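Local coordinates for De Novo Protein OR329 (PDB 4HXT), which is a computationally designed armadillo-repeat protein, probably made as a self-assembling homo-oligomer building block, with no known natural function, at residues G128-L133 and K164-A169. Numbering follows the deposited sequence.
Sequences GGVEVL and KAIVDA
In this designed helical solenoid of armadillo-like repeats, V130, in the first turn of helix 129-136, packs against A165, I166 and A169 at the C-terminal end of helix 160-168. The two segments fall in neighbouring repeat ranges, 117-157 and 159-199, consistent with packing between successive repeats. V130 carries most of the contact, with 69 Å² of its surface buried by the other segment, and its two methyls divide the work. With CG1 anti to the backbone N (chi1 178°), that methyl is laid over the backbone of the last helical turn, 3.6 Å from I166 CA and equally near the carbonyl oxygen of A165. The other branch, CG2, turns to the methyl of A165, at 4.0 Å from its CB. I166 directs its CB away from helix 129-136, yet the V130 methyl CG1 comes against the side of the I166 CG1 methylene, at 3.8 Å, and the isoleucine side chain also touches I155 of helix 142-155 and A156 just beyond it. The backbones come closest just past the end of helix 160-168, where the CA atoms of E131 and A169 are 5.3 Å apart, and the A169 CB lies 4.0 Å from E131 CA. Alanine's short side chain is compatible with that spacing, while the E131 carboxylate extends beyond the contact. V125 of helix 118-126 touches both V130 and A165, joining a third helix to the same apolar patch. A165 O, which V130 CG1 overlies, accepts a hydrogen bond from A169 N (3.1 Å), so the methyl adds apolar cover to a peptide group already bonded within its own segment. No hydrogen bond or salt bridge links the segments, which bury only 165 Å² together; what they contribute to each other is therefore van der Waals contact between small aliphatic groups and backbone.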
# COMPACT_ATOMS: atom_id res chain seq x y z
N GLY A 128 14.43 -7.73 -8.18
CA GLY A 128 15.37 -8.37 -7.28
C GLY A 128 16.24 -7.38 -6.51
O GLY A 128 17.33 -7.72 -6.05
N GLY A 129 15.76 -6.15 -6.37
CA GLY A 129 16.53 -5.14 -5.67
C GLY A 129 16.66 -5.36 -4.17
O GLY A 129 17.64 -4.90 -3.57
N VAL A 130 15.71 -6.05 -3.56
CA VAL A 130 15.75 -6.27 -2.13
C VAL A 130 16.97 -7.07 -1.68
O VAL A 130 17.66 -6.69 -0.74
CB VAL A 130 14.47 -6.98 -1.62
CG1 VAL A 130 14.58 -7.24 -0.12
CG2 VAL A 130 13.26 -6.11 -1.91
N GLU A 131 17.22 -8.19 -2.36
CA GLU A 131 18.37 -9.02 -2.01
C GLU A 131 19.68 -8.25 -2.19
O GLU A 131 20.60 -8.38 -1.37
CB GLU A 131 18.40 -10.28 -2.87
CG GLU A 131 19.75 -10.96 -2.91
CD GLU A 131 19.70 -12.32 -3.58
OE1 GLU A 131 18.99 -12.44 -4.61
OE2 GLU A 131 20.36 -13.25 -3.09
N VAL A 132 19.78 -7.44 -3.24
CA VAL A 132 20.99 -6.67 -3.47
C VAL A 132 21.15 -5.62 -2.37
O VAL A 132 22.23 -5.45 -1.81
CB VAL A 132 20.97 -5.96 -4.85
CG1 VAL A 132 22.24 -5.14 -5.03
CG2 VAL A 132 20.86 -7.00 -5.96
N LEU A 133 20.06 -4.92 -2.05
CA LEU A 133 20.08 -3.90 -1.01
C LEU A 133 20.48 -4.48 0.34
O LEU A 133 21.19 -3.84 1.11
CB LEU A 133 18.71 -3.23 -0.89
CG LEU A 133 18.33 -2.32 -2.06
CD1 LEU A 133 16.88 -1.89 -1.94
CD2 LEU A 133 19.25 -1.10 -2.08
N LYS A 164 7.85 -9.56 2.80
CA LYS A 164 8.21 -10.96 2.66
C LYS A 164 9.54 -11.07 1.92
O LYS A 164 10.36 -11.91 2.25
CB LYS A 164 7.12 -11.70 1.90
CG LYS A 164 7.40 -13.18 1.67
CD LYS A 164 6.28 -13.80 0.84
CE LYS A 164 6.30 -15.33 0.85
NZ LYS A 164 7.36 -15.91 -0.02
N ALA A 165 9.74 -10.21 0.93
CA ALA A 165 10.97 -10.21 0.15
C ALA A 165 12.17 -9.88 1.04
O ALA A 165 13.25 -10.47 0.90
CB ALA A 165 10.86 -9.20 -1.01
N ILE A 166 11.99 -8.93 1.96
CA ILE A 166 13.06 -8.55 2.87
C ILE A 166 13.38 -9.72 3.79
O ILE A 166 14.54 -10.02 4.06
CB ILE A 166 12.66 -7.33 3.73
CG1 ILE A 166 12.43 -6.11 2.84
CG2 ILE A 166 13.76 -7.05 4.76
CD1 ILE A 166 11.96 -4.87 3.58
N VAL A 167 12.33 -10.37 4.28
CA VAL A 167 12.49 -11.51 5.18
C VAL A 167 13.18 -12.68 4.47
O VAL A 167 14.11 -13.27 5.02
CB VAL A 167 11.12 -11.97 5.73
CG1 VAL A 167 11.29 -13.22 6.59
CG2 VAL A 167 10.50 -10.85 6.56
N ASP A 168 12.72 -13.00 3.27
CA ASP A 168 13.29 -14.12 2.51
C ASP A 168 14.74 -13.88 2.16
O ASP A 168 15.52 -14.83 2.05
CB ASP A 168 12.49 -14.38 1.23
CG ASP A 168 11.07 -14.83 1.50
OD1 ASP A 168 10.76 -15.18 2.66
OD2 ASP A 168 10.26 -14.84 0.55
N ALA A 169 15.12 -12.62 2.00
CA ALA A 169 16.49 -12.27 1.67
C ALA A 169 17.39 -12.26 2.91
O ALA A 169 18.58 -12.00 2.81
CB ALA A 169 16.53 -10.90 0.98